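Long-range contacts in acetyl-CoA acetyltransferase (Bacillus anthracis, PDB 3SS6), which probably catalyses the thiolase reaction, condensing two acetyl-CoA molecules to acetoacetyl-CoA and free CoA: residues Thr19-Pro29 against Gly117-Pro125; Leu274-Val285 against Gly383-Leu394. All blocks are in the same frame, centred on the assembly; numbering follows the deposited sequence.

Contact 1 (Thr19-Pro29 against Gly117-Pro125); sequences TFGGALKNVTP and GVEAMSSSP. With SO4 (sulfate ion), chain J.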
loop_
_atom_site.group_PDB
_atom_site.type_symbol
_atom_site.label_atom_id
_atom_site.label_comp_id
_atom_site.label_asym_id
_atom_site.label_seq_id
_atom_site.Cartn_x
_atom_site.Cartn_y
_atom_site.Cartn_z
ATOM N N THR A 19 -12.128 -14.189 -18.914
ATOM C CA THR A 19 -10.712 -13.881 -19.105
ATOM C C THR A 19 -10.265 -12.865 -18.063
ATOM O O THR A 19 -11.081 -12.172 -17.467
ATOM C CB THR A 19 -10.422 -13.314 -20.511
ATOM O OG1 THR A 19 -11.241 -12.162 -20.746
ATOM C CG2 THR A 19 -10.695 -14.355 -21.571
ATOM N N PHE A 20 -8.960 -12.789 -17.838
ATOM C CA PHE A 20 -8.426 -11.873 -16.838
ATOM C C PHE A 20 -8.777 -10.434 -17.165
ATOM O O PHE A 20 -8.481 -9.939 -18.257
ATOM C CB PHE A 20 -6.912 -12.041 -16.718
ATOM C CG PHE A 20 -6.336 -11.407 -15.479
ATOM C CD1 PHE A 20 -5.700 -10.183 -15.544
ATOM C CD2 PHE A 20 -6.466 -12.032 -14.245
ATOM C CE1 PHE A 20 -5.179 -9.599 -14.393
ATOM C CE2 PHE A 20 -5.948 -11.456 -13.098
ATOM C CZ PHE A 20 -5.311 -10.236 -13.177
ATOM N N GLY A 21 -9.425 -9.765 -16.219
ATOM C CA GLY A 21 -9.873 -8.402 -16.443
ATOM C C GLY A 21 -11.078 -8.330 -17.363
ATOM O O GLY A 21 -11.439 -7.248 -17.836
ATOM N N GLY A 22 -11.705 -9.482 -17.601
ATOM C CA GLY A 22 -12.842 -9.581 -18.513
ATOM C C GLY A 22 -14.199 -9.414 -17.840
ATOM O O GLY A 22 -14.377 -8.555 -16.975
ATOM N N ALA A 23 -15.159 -10.244 -18.242
ATOM C CA ALA A 23 -16.545 -10.088 -17.807
ATOM C C ALA A 23 -16.710 -10.174 -16.298
ATOM O O ALA A 23 -17.595 -9.527 -15.729
ATOM C CB ALA A 23 -17.439 -11.137 -18.497
ATOM N N LEU A 24 -15.863 -10.978 -15.651
ATOM C CA LEU A 24 -15.965 -11.204 -14.206
ATOM C C LEU A 24 -14.933 -10.401 -13.405
ATOM O O LEU A 24 -14.657 -10.701 -12.238
ATOM C CB LEU A 24 -15.855 -12.714 -13.894
ATOM C CG LEU A 24 -16.913 -13.579 -14.578
ATOM C CD1 LEU A 24 -16.595 -15.083 -14.440
ATOM C CD2 LEU A 24 -18.313 -13.238 -14.020
ATOM N N LYS A 25 -14.391 -9.352 -14.029
ATOM C CA LYS A 25 -13.409 -8.469 -13.406
ATOM C C LYS A 25 -13.760 -8.064 -11.984
ATOM O O LYS A 25 -12.907 -8.090 -11.098
ATOM C CB LYS A 25 -13.263 -7.196 -14.252
ATOM C CG LYS A 25 -12.225 -6.211 -13.747
ATOM C CD LYS A 25 -12.269 -4.981 -14.653
ATOM C CE LYS A 25 -10.934 -4.285 -14.754
ATOM N NZ LYS A 25 -11.015 -3.145 -15.715
ATOM N N ASN A 26 -15.017 -7.669 -11.793
ATOM C CA ASN A 26 -15.472 -7.080 -10.539
ATOM C C ASN A 26 -16.344 -8.020 -9.737
ATOM O O ASN A 26 -17.267 -7.575 -9.050
ATOM C CB ASN A 26 -16.284 -5.823 -10.836
ATOM C CG ASN A 26 -15.460 -4.757 -11.510
ATOM O OD1 ASN A 26 -14.314 -4.530 -11.137
ATOM N ND2 ASN A 26 -16.033 -4.111 -12.519
ATOM N N VAL A 27 -16.075 -9.314 -9.839
ATOM C CA VAL A 27 -16.857 -10.290 -9.093
ATOM C C VAL A 27 -15.934 -11.003 -8.110
ATOM O O VAL A 27 -14.833 -11.415 -8.497
ATOM C CB VAL A 27 -17.514 -11.303 -10.044
ATOM C CG1 VAL A 27 -18.315 -12.335 -9.280
ATOM C CG2 VAL A 27 -18.423 -10.566 -11.045
ATOM N N THR A 28 -16.378 -11.154 -6.857
ATOM C CA THR A 28 -15.586 -11.873 -5.857
ATOM C C THR A 28 -15.843 -13.379 -5.945
ATOM O O THR A 28 -16.794 -13.816 -6.604
ATOM C CB THR A 28 -15.901 -11.429 -4.407
ATOM O OG1 THR A 28 -17.189 -11.922 -4.013
ATOM C CG2 THR A 28 -15.856 -9.911 -4.271
ATOM N N PRO A 29 -14.996 -14.183 -5.280
ATOM C CA PRO A 29 -15.235 -15.630 -5.373
ATOM C C PRO A 29 -16.596 -16.042 -4.822
ATOM O O PRO A 29 -17.249 -16.905 -5.412
ATOM C CB PRO A 29 -14.092 -16.232 -4.533
ATOM C CG PRO A 29 -12.977 -15.222 -4.633
ATOM C CD PRO A 29 -13.719 -13.873 -4.606
ATOM N N GLY A 117 -15.537 -25.917 -7.061
ATOM C CA GLY A 117 -14.446 -24.977 -6.889
ATOM C C GLY A 117 -14.737 -23.642 -7.537
ATOM O O GLY A 117 -15.655 -23.504 -8.343
ATOM N N VAL A 118 -13.946 -22.648 -7.153
ATOM C CA VAL A 118 -14.112 -21.289 -7.647
ATOM C C VAL A 118 -12.759 -20.591 -7.660
ATOM O O VAL A 118 -11.879 -20.880 -6.836
ATOM C CB VAL A 118 -15.124 -20.491 -6.780
ATOM C CG1 VAL A 118 -14.650 -20.432 -5.322
ATOM C CG2 VAL A 118 -15.323 -19.052 -7.333
ATOM N N GLU A 119 -12.581 -19.687 -8.617
ATOM C CA GLU A 119 -11.451 -18.768 -8.578
ATOM C C GLU A 119 -11.875 -17.494 -9.252
ATOM O O GLU A 119 -12.439 -17.521 -10.359
ATOM C CB GLU A 119 -10.212 -19.329 -9.296
ATOM C CG GLU A 119 -8.881 -18.723 -8.765
ATOM C CD GLU A 119 -8.539 -19.272 -7.371
ATOM O OE1 GLU A 119 -8.500 -20.510 -7.206
ATOM O OE2 GLU A 119 -8.347 -18.474 -6.433
ATOM N N ALA A 120 -11.617 -16.383 -8.576
ATOM C CA ALA A 120 -11.850 -15.057 -9.131
ATOM C C ALA A 120 -10.479 -14.402 -9.174
ATOM O O ALA A 120 -10.078 -13.687 -8.248
ATOM C CB ALA A 120 -12.812 -14.267 -8.253
ATOM N N MET A 121 -9.733 -14.685 -10.235
ATOM C CA MET A 121 -8.354 -14.215 -10.298
ATOM C C MET A 121 -8.325 -12.707 -10.546
ATOM O O MET A 121 -7.512 -12.009 -9.956
ATOM C CB MET A 121 -7.560 -15.004 -11.346
ATOM C CG MET A 121 -7.547 -16.497 -11.011
ATOM S SD MET A 121 -6.601 -17.574 -12.118
ATOM C CE MET A 121 -4.918 -17.265 -11.539
ATOM N N SER A 122 -9.237 -12.214 -11.388
ATOM C CA SER A 122 -9.275 -10.799 -11.752
ATOM C C SER A 122 -9.450 -9.874 -10.550
ATOM O O SER A 122 -8.949 -8.749 -10.552
ATOM C CB SER A 122 -10.400 -10.514 -12.750
ATOM O OG SER A 122 -10.241 -11.222 -13.972
ATOM N N SER A 123 -10.196 -10.322 -9.543
ATOM C CA SER A 123 -10.494 -9.469 -8.380
ATOM C C SER A 123 -9.570 -9.748 -7.192
ATOM O O SER A 123 -9.752 -9.200 -6.087
ATOM C CB SER A 123 -11.964 -9.639 -7.968
ATOM O OG SER A 123 -12.229 -10.998 -7.635
ATOM N N SER A 124 -8.569 -10.596 -7.401
ATOM C CA SER A 124 -7.657 -10.948 -6.314
ATOM C C SER A 124 -6.819 -9.744 -5.887
ATOM O O SER A 124 -6.427 -8.928 -6.724
ATOM C CB SER A 124 -6.756 -12.118 -6.727
ATOM O OG SER A 124 -7.531 -13.300 -6.855
ATOM N N PRO A 125 -6.551 -9.629 -4.575
ATOM C CA PRO A 125 -5.885 -8.441 -4.029
ATOM C C PRO A 125 -4.373 -8.422 -4.202
ATOM O O PRO A 125 -3.769 -9.385 -4.709
ATOM C CB PRO A 125 -6.228 -8.518 -2.538
ATOM C CG PRO A 125 -6.271 -9.977 -2.262
ATOM C CD PRO A 125 -6.919 -10.584 -3.513
HETATM S S SO4 J . -13.969 -0.830 -13.854
HETATM O O1 SO4 J . -14.710 0.122 -13.031
HETATM O O2 SO4 J . -14.828 -1.965 -14.182
HETATM O O3 SO4 J . -13.541 -0.167 -15.082
HETATM O O4 SO4 J . -12.792 -1.297 -13.123
HETATM O O HOH W 1 -12.690 -12.059 -10.686
#
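With OG of S122 turned away from its own carbonyl carbon (chi1 -61°), the hydroxyl meets the backbone of F20-G21, whereas OG of S123, set between its backbone N and carbonyl carbon (chi1 59°), meets V27. The S122 hydroxyl accepts the N-H of G21, N to OG 2.8 Å with an N-H...O angle of 166°, and is also hydrogen-bonded to D253, there probably as donor. The S123 hydroxyl donates to V27 O at 2.8 Å from OG, coming from above the carbonyl plane. That same carbonyl takes a second bond, from a water that also donates to L24 O and accepts a weak bond from S123 N. The ring of F20 approaches the 121-122 peptide obliquely, its CE2 3.6 Å from M121 O. Beyond the serines the contact turns apolar: CB of A120 lies 3.7 Å from CG of P29, and CG2 of V118 4.2 Å from CB of P29, joining strand 112-120 to the start of helix 29-43 in the thiolase N-terminal domain. W133 of the second subunit makes a cation-pi contact with K25. Toward the other segment, then, S122 accepts a peptide N-H and S123 donates to a peptide carbonyl, which ties the loop 19-29 to the turn 121-124 that follows strand 112-120 without strand pairing.

Contact 2 (Leu274-Val285 against Gly383-Leu394); sequences LARIVGYSVAGV and GGIGVALFIEAL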
loop_
_atom_site.group_PDB
_atom_site.type_symbol
_atom_site.label_atom_id
_atom_site.label_comp_id
_atom_site.label_asym_id
_atom_site.label_seq_id
_atom_site.Cartn_x
_atom_site.Cartn_y
_atom_site.Cartn_z
ATOM N N LEU A 274 -26.582 -38.483 -13.063
ATOM C CA LEU A 274 -25.810 -38.304 -14.285
ATOM C C LEU A 274 -24.669 -39.304 -14.348
ATOM O O LEU A 274 -24.298 -39.765 -15.432
ATOM C CB LEU A 274 -25.203 -36.892 -14.328
ATOM C CG LEU A 274 -26.163 -35.708 -14.285
ATOM C CD1 LEU A 274 -25.372 -34.410 -14.143
ATOM C CD2 LEU A 274 -27.029 -35.674 -15.538
ATOM N N ALA A 275 -24.104 -39.620 -13.184
ATOM C CA ALA A 275 -22.860 -40.376 -13.125
ATOM C C ALA A 275 -22.595 -40.905 -11.723
ATOM O O ALA A 275 -23.193 -40.438 -10.756
ATOM C CB ALA A 275 -21.693 -39.478 -13.563
ATOM N N ARG A 276 -21.687 -41.876 -11.626
ATOM C CA ARG A 276 -21.195 -42.345 -10.336
ATOM C C ARG A 276 -19.691 -42.136 -10.249
ATOM O O ARG A 276 -18.989 -42.098 -11.267
ATOM C CB ARG A 276 -21.530 -43.827 -10.119
ATOM C CG ARG A 276 -20.739 -44.783 -11.021
ATOM C CD ARG A 276 -20.949 -46.262 -10.628
ATOM N NE ARG A 276 -22.328 -46.697 -10.847
ATOM C CZ ARG A 276 -23.254 -46.767 -9.896
ATOM N NH1 ARG A 276 -22.961 -46.438 -8.640
ATOM N NH2 ARG A 276 -24.480 -47.174 -10.198
ATOM N N ILE A 277 -19.194 -41.979 -9.031
ATOM C CA ILE A 277 -17.754 -41.947 -8.826
ATOM C C ILE A 277 -17.283 -43.364 -8.518
ATOM O O ILE A 277 -17.808 -44.017 -7.608
ATOM C CB ILE A 277 -17.373 -40.980 -7.688
ATOM C CG1 ILE A 277 -17.653 -39.539 -8.120
ATOM C CG2 ILE A 277 -15.886 -41.128 -7.352
ATOM C CD1 ILE A 277 -17.557 -38.496 -7.000
ATOM N N VAL A 278 -16.318 -43.868 -9.285
ATOM C CA VAL A 278 -15.799 -45.204 -8.989
ATOM C C VAL A 278 -14.437 -45.226 -8.294
ATOM O O VAL A 278 -14.047 -46.257 -7.754
ATOM C CB VAL A 278 -15.775 -46.127 -10.228
ATOM C CG1 VAL A 278 -17.200 -46.360 -10.747
ATOM C CG2 VAL A 278 -14.895 -45.561 -11.306
ATOM N N GLY A 279 -13.723 -44.099 -8.300
ATOM C CA GLY A 279 -12.436 -44.029 -7.623
ATOM C C GLY A 279 -11.754 -42.686 -7.778
ATOM O O GLY A 279 -12.175 -41.856 -8.568
ATOM N N TYR A 280 -10.704 -42.470 -6.994
ATOM C CA TYR A 280 -9.898 -41.260 -7.101
ATOM C C TYR A 280 -8.532 -41.537 -6.521
ATOM O O TYR A 280 -8.376 -42.449 -5.698
ATOM C CB TYR A 280 -10.561 -40.059 -6.392
ATOM C CG TYR A 280 -11.173 -40.406 -5.051
ATOM C CD1 TYR A 280 -10.403 -40.419 -3.891
ATOM C CD2 TYR A 280 -12.519 -40.741 -4.948
ATOM C CE1 TYR A 280 -10.964 -40.753 -2.673
ATOM C CE2 TYR A 280 -13.084 -41.073 -3.735
ATOM C CZ TYR A 280 -12.299 -41.074 -2.596
ATOM O OH TYR A 280 -12.841 -41.414 -1.375
ATOM N N SER A 281 -7.535 -40.767 -6.950
ATOM C CA SER A 281 -6.170 -41.014 -6.516
ATOM C C SER A 281 -5.339 -39.733 -6.488
ATOM O O SER A 281 -5.630 -38.770 -7.200
ATOM C CB SER A 281 -5.514 -42.034 -7.439
ATOM O OG SER A 281 -5.588 -41.580 -8.775
ATOM N N VAL A 282 -4.300 -39.746 -5.658
ATOM C CA VAL A 282 -3.416 -38.593 -5.475
ATOM C C VAL A 282 -1.971 -39.088 -5.454
ATOM O O VAL A 282 -1.653 -40.058 -4.762
ATOM C CB VAL A 282 -3.715 -37.878 -4.133
ATOM C CG1 VAL A 282 -2.742 -36.735 -3.900
ATOM C CG2 VAL A 282 -5.153 -37.368 -4.106
ATOM N N ALA A 283 -1.093 -38.428 -6.205
ATOM C CA ALA A 283 0.316 -38.835 -6.237
ATOM C C ALA A 283 1.235 -37.624 -6.117
ATOM O O ALA A 283 0.978 -36.581 -6.714
ATOM C CB ALA A 283 0.613 -39.610 -7.529
ATOM N N GLY A 284 2.290 -37.751 -5.323
ATOM C CA GLY A 284 3.255 -36.671 -5.190
ATOM C C GLY A 284 4.494 -36.851 -6.050
ATOM O O GLY A 284 5.068 -37.941 -6.116
ATOM N N VAL A 285 4.925 -35.762 -6.684
ATOM C CA VAL A 285 6.109 -35.776 -7.543
ATOM C C VAL A 285 7.017 -34.591 -7.252
ATOM O O VAL A 285 6.707 -33.761 -6.391
ATOM C CB VAL A 285 5.712 -35.720 -9.039
ATOM C CG1 VAL A 285 4.923 -36.961 -9.428
ATOM C CG2 VAL A 285 4.911 -34.450 -9.340
ATOM N N GLY A 383 3.411 -27.343 -6.765
ATOM C CA GLY A 383 3.914 -27.974 -5.554
ATOM C C GLY A 383 4.216 -29.452 -5.756
ATOM O O GLY A 383 4.766 -30.101 -4.858
ATOM N N GLY A 384 3.843 -29.981 -6.924
ATOM C CA GLY A 384 4.174 -31.349 -7.311
ATOM C C GLY A 384 3.159 -32.423 -6.932
ATOM O O GLY A 384 3.501 -33.416 -6.265
ATOM N N ILE A 385 1.910 -32.237 -7.337
ATOM C CA ILE A 385 0.885 -33.240 -7.067
ATOM C C ILE A 385 0.088 -33.549 -8.321
ATOM O O ILE A 385 -0.109 -32.684 -9.175
ATOM C CB ILE A 385 -0.033 -32.797 -5.908
ATOM C CG1 ILE A 385 0.818 -32.398 -4.698
ATOM C CG2 ILE A 385 -1.015 -33.904 -5.517
ATOM C CD1 ILE A 385 0.011 -31.820 -3.532
ATOM N N GLY A 386 -0.322 -34.802 -8.459
ATOM C CA GLY A 386 -1.272 -35.173 -9.492
ATOM C C GLY A 386 -2.507 -35.735 -8.818
ATOM O O GLY A 386 -2.398 -36.419 -7.806
ATOM N N VAL A 387 -3.679 -35.452 -9.371
ATOM C CA VAL A 387 -4.920 -35.981 -8.822
ATOM C C VAL A 387 -5.747 -36.521 -9.977
ATOM O O VAL A 387 -5.741 -35.940 -11.055
ATOM C CB VAL A 387 -5.703 -34.888 -8.074
ATOM C CG1 VAL A 387 -6.961 -35.466 -7.436
ATOM C CG2 VAL A 387 -4.809 -34.248 -7.013
ATOM N N ALA A 388 -6.416 -37.654 -9.764
ATOM C CA ALA A 388 -7.268 -38.236 -10.801
ATOM C C ALA A 388 -8.596 -38.721 -10.230
ATOM O O ALA A 388 -8.661 -39.232 -9.104
ATOM C CB ALA A 388 -6.546 -39.378 -11.521
ATOM N N LEU A 389 -9.648 -38.559 -11.027
ATOM C CA LEU A 389 -10.999 -38.918 -10.636
ATOM C C LEU A 389 -11.577 -39.835 -11.707
ATOM O O LEU A 389 -11.459 -39.557 -12.901
ATOM C CB LEU A 389 -11.846 -37.642 -10.511
ATOM C CG LEU A 389 -13.295 -37.832 -10.066
ATOM C CD1 LEU A 389 -13.361 -38.456 -8.681
ATOM C CD2 LEU A 389 -14.015 -36.486 -10.089
ATOM N N PHE A 390 -12.182 -40.940 -11.279
ATOM C CA PHE A 390 -12.660 -41.976 -12.197
ATOM C C PHE A 390 -14.169 -42.064 -12.072
ATOM O O PHE A 390 -14.688 -42.274 -10.977
ATOM C CB PHE A 390 -12.001 -43.316 -11.858
ATOM C CG PHE A 390 -10.511 -43.288 -11.999
ATOM C CD1 PHE A 390 -9.898 -43.803 -13.131
ATOM C CD2 PHE A 390 -9.726 -42.692 -11.019
ATOM C CE1 PHE A 390 -8.511 -43.749 -13.272
ATOM C CE2 PHE A 390 -8.343 -42.626 -11.151
ATOM C CZ PHE A 390 -7.732 -43.163 -12.272
ATOM N N ILE A 391 -14.870 -41.864 -13.183
ATOM C CA ILE A 391 -16.327 -41.821 -13.146
ATOM C C ILE A 391 -16.962 -42.694 -14.223
ATOM O O ILE A 391 -16.320 -43.049 -15.221
ATOM C CB ILE A 391 -16.865 -40.385 -13.305
ATOM C CG1 ILE A 391 -16.523 -39.836 -14.687
ATOM C CG2 ILE A 391 -16.318 -39.464 -12.211
ATOM C CD1 ILE A 391 -17.262 -38.548 -15.006
ATOM N N GLU A 392 -18.217 -43.065 -13.997
ATOM C CA GLU A 392 -19.000 -43.761 -15.021
ATOM C C GLU A 392 -20.298 -43.003 -15.217
ATOM O O GLU A 392 -21.048 -42.796 -14.265
ATOM C CB GLU A 392 -19.288 -45.213 -14.610
ATOM C CG GLU A 392 -18.027 -46.071 -14.567
ATOM C CD GLU A 392 -18.259 -47.487 -14.066
ATOM O OE1 GLU A 392 -19.331 -47.775 -13.491
ATOM O OE2 GLU A 392 -17.346 -48.320 -14.249
ATOM N N ALA A 393 -20.563 -42.586 -16.448
ATOM C CA ALA A 393 -21.840 -41.963 -16.763
ATOM C C ALA A 393 -22.939 -43.016 -16.669
ATOM O O ALA A 393 -22.736 -44.183 -17.028
ATOM C CB ALA A 393 -21.809 -41.350 -18.157
ATOM N N LEU A 394 -24.106 -42.610 -16.189
ATOM C CA LEU A 394 -25.196 -43.563 -16.026
ATOM C C LEU A 394 -26.170 -43.488 -17.193
ATOM O O LEU A 394 -26.320 -42.444 -17.825
ATOM C CB LEU A 394 -25.909 -43.347 -14.690
ATOM C CG LEU A 394 -24.991 -43.566 -13.480
ATOM C CD1 LEU A 394 -25.730 -43.358 -12.160
ATOM C CD2 LEU A 394 -24.375 -44.959 -13.533
ATOM O OXT LEU A 394 -26.811 -44.484 -17.529
HETATM O O HOH W 2 -22.015 -47.494 -13.585
#
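G384 begins the pairing with V285: its O accepts V285 N at 2.8 Å along a nearly straight N-H...O line (177°), and CG2 of V285 lies against the same carbonyl. I385 follows, its CG2 meeting CG1 of V282 at 3.7 Å in an oblique approach; on this face M99 of helix 93-107 also packs on V282. G386 exchanges two backbone bonds with A283, and V387 sets its CG1 against CG2 of V282. A388 forms the next hydrogen-bonded pair, with S281, whose OG touches the A388 CB but has its bond with A297 O. The strands 275-284 and 385-393 are antiparallel neighbours, their axes 4.6 Å apart and their directions 147° apart, within the mixed sheet of the thiolase fold; helices 93-107 and 352-370 pack on the face carrying V387 and L389, helix 294-305 on that carrying A388 and F390. CD1 of L389 meets CG2 of I277 at 3.9 Å, the side chains crossing at about a right angle. At F390 the register slips: its O accepts V278 N at 2.8 Å and, weakly, G279 N, the signature of a classic beta bulge. The F390 ring turns its edge to G279 O, 3.6 Å from CD2, and to S281 OG. I391 and I277 form a non-hydrogen-bonded antiparallel pair, whereas E392 and R276 exchange two backbone bonds. Their charged groups stop short of a salt bridge, NE to OE1 4.1 Å, with planes 88° apart; a water bridges the two atoms, and the arginine's NH2 pairs instead with E263. CG1 of V278 abuts the carboxylate. After A393, L394 returns a backbone bond to L274 O, and its CD2 lies 3.8 Å from R276 NE.

How the contacts relate
Both contacts reach the same mixed sheet, yet differ in the elements they join: contact 1 sets a loop against strand 112-120 and the turn after it, while contact 2 pairs two neighbouring strands lengthwise. They lie on opposite sides of the chain's centre, centres about 27 Å apart, and do not touch. Each is partly buried, but contact 2 hides more than twice the surface between its segments, 989 Å² against 455 Å². Its cohesion comes from a backbone ladder with side chains on two faces, whereas contact 1 depends on serine hydroxyls and a water, with apolar packing round P29. One belongs to the N-terminal thiolase domain, the other to the C-terminal one, and both touch the second subunit.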